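Local coordinates for protein AT-less polyketide synthase (PDB 4TKT) that is a ketosynthase domain of an AT-less type I polyketide synthase, probably catalysing the condensation that lengthens the growing chain in isomigrastatin biosynthesis, at residues 75-80 against 605-610. Numbering follows the deposited sequence.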
# COMPACT_ATOMS: atom_id res chain seq x y z
N GLU A 75 14.64 9.27 4.86
CA GLU A 75 14.57 8.70 6.21
C GLU A 75 14.49 7.18 6.13
O GLU A 75 13.75 6.63 5.31
CB GLU A 75 13.37 9.27 6.97
CG GLU A 75 13.42 10.78 7.16
CD GLU A 75 12.17 11.33 7.81
OE1 GLU A 75 11.21 10.55 8.01
OE2 GLU A 75 12.14 12.54 8.11
N PHE A 76 15.25 6.51 6.99
CA PHE A 76 15.35 5.05 6.93
C PHE A 76 15.88 4.48 8.24
O PHE A 76 16.59 5.16 8.98
CB PHE A 76 16.25 4.64 5.76
CG PHE A 76 16.27 3.17 5.49
CD1 PHE A 76 15.09 2.45 5.40
CD2 PHE A 76 17.47 2.50 5.29
CE1 PHE A 76 15.10 1.09 5.14
CE2 PHE A 76 17.49 1.14 5.02
CZ PHE A 76 16.31 0.44 4.94
N ASP A 77 15.54 3.23 8.53
CA ASP A 77 15.98 2.56 9.74
C ASP A 77 16.81 1.32 9.39
O ASP A 77 16.33 0.20 9.52
CB ASP A 77 14.78 2.16 10.60
CG ASP A 77 15.16 1.73 12.00
OD1 ASP A 77 16.35 1.44 12.26
OD2 ASP A 77 14.25 1.66 12.86
N PRO A 78 18.06 1.53 8.94
CA PRO A 78 18.89 0.44 8.42
C PRO A 78 19.18 -0.67 9.45
O PRO A 78 19.19 -1.84 9.09
CB PRO A 78 20.18 1.15 8.01
CG PRO A 78 20.20 2.40 8.82
CD PRO A 78 18.77 2.82 8.94
N LEU A 79 19.43 -0.29 10.70
CA LEU A 79 19.73 -1.28 11.74
C LEU A 79 18.57 -2.24 11.95
O LEU A 79 18.77 -3.42 12.24
CB LEU A 79 20.07 -0.58 13.06
CG LEU A 79 21.55 -0.44 13.39
CD1 LEU A 79 22.36 -0.07 12.16
CD2 LEU A 79 21.74 0.61 14.48
N PHE A 80 17.36 -1.73 11.78
CA PHE A 80 16.16 -2.56 11.88
C PHE A 80 16.18 -3.68 10.85
O PHE A 80 15.76 -4.80 11.12
CB PHE A 80 14.91 -1.69 11.71
CG PHE A 80 13.62 -2.45 11.86
CD1 PHE A 80 13.02 -2.58 13.10
CD2 PHE A 80 13.01 -3.03 10.76
CE1 PHE A 80 11.83 -3.27 13.24
CE2 PHE A 80 11.83 -3.72 10.89
CZ PHE A 80 11.24 -3.84 12.13
N TYR A 605 5.16 -0.57 13.33
CA TYR A 605 6.41 -0.22 14.01
C TYR A 605 6.84 1.21 13.69
O TYR A 605 6.78 1.64 12.54
CB TYR A 605 7.53 -1.20 13.61
CG TYR A 605 8.83 -0.97 14.35
CD1 TYR A 605 9.79 -0.09 13.86
CD2 TYR A 605 9.09 -1.64 15.54
CE1 TYR A 605 10.97 0.12 14.54
CE2 TYR A 605 10.28 -1.44 16.22
CZ TYR A 605 11.21 -0.56 15.72
OH TYR A 605 12.39 -0.35 16.39
N PRO A 606 7.27 1.95 14.73
CA PRO A 606 7.74 3.33 14.58
C PRO A 606 9.20 3.39 14.14
O PRO A 606 10.09 3.50 14.99
CB PRO A 606 7.56 3.90 15.99
CG PRO A 606 7.78 2.72 16.88
CD PRO A 606 7.27 1.51 16.13
N PHE A 607 9.44 3.32 12.84
CA PHE A 607 10.80 3.29 12.31
C PHE A 607 11.58 4.53 12.71
O PHE A 607 11.04 5.63 12.79
CB PHE A 607 10.79 3.16 10.78
CG PHE A 607 10.19 1.87 10.29
CD1 PHE A 607 10.85 0.67 10.50
CD2 PHE A 607 8.98 1.86 9.63
CE1 PHE A 607 10.31 -0.52 10.05
CE2 PHE A 607 8.43 0.67 9.18
CZ PHE A 607 9.10 -0.51 9.39
N ALA A 608 12.87 4.34 12.99
CA ALA A 608 13.79 5.45 13.20
C ALA A 608 13.85 6.30 11.93
O ALA A 608 13.90 5.77 10.82
CB ALA A 608 15.17 4.94 13.58
N ARG A 609 13.83 7.62 12.10
CA ARG A 609 13.71 8.53 10.97
C ARG A 609 15.00 9.30 10.69
O ARG A 609 14.98 10.50 10.42
CB ARG A 609 12.57 9.52 11.22
CG ARG A 609 11.20 8.87 11.38
CD ARG A 609 10.17 9.83 11.96
NE ARG A 609 9.95 11.00 11.11
CZ ARG A 609 10.48 12.20 11.33
NH1 ARG A 609 11.27 12.39 12.38
NH2 ARG A 609 10.23 13.20 10.51
N GLU A 610 16.13 8.60 10.75
CA GLU A 610 17.42 9.20 10.45
C GLU A 610 17.63 9.29 8.94
O GLU A 610 17.20 8.42 8.19
CB GLU A 610 18.54 8.40 11.12
CG GLU A 610 18.31 6.89 11.08
CD GLU A 610 18.94 6.17 12.25
OE1 GLU A 610 19.11 6.80 13.32
OE2 GLU A 610 19.26 4.97 12.11
O HOH W 1 14.48 13.60 10.24
O HOH W 2 18.83 2.26 12.03
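F80, Y605 and F607 gather into an aromatic cluster. The F80 ring meets Y605 with planes 40° apart, its CE1 standing over the centre of the tyrosine ring, 3.7 Å from Y605 CZ. F607 instead presents an edge, its CE1 3.6 Å from F80 CE2 over one face of F80, a T-shaped pair with planes at 90°. F80 swings its ring past its own carbonyl carbon, CG anti to N (chi1 -178°), which carries it to both partners. Tyrosine suits its place because the ring packs on F80 while its hydroxyl bonds to F467 N; an alanine here would probably leave F80 CD1 and CE1 without the ring they pack on, and F467 N without its acceptor. Beside the rings, D77, a short carboxylate, takes the A608 N-H on OD2 (3.0 Å), met from above the carboxylate plane, and the small A608 methyl lets it come close. D77 OD1 and E610 OE2, like charges 4.6 Å apart, share a water that donates to both and accepts from L79 N. The E75 and R609 side chains, opposite in charge and long enough to meet, extend in the same direction; E75 OE2 lies over a guanidinium face, 3.1 Å from R609 NH2, a purely electrostatic salt bridge. F76 N donates to E610 O (3.0 Å). Thus the chain near its C-terminal end returns to the ketosynthase domain, its aromatic cluster packed against helix 93-109.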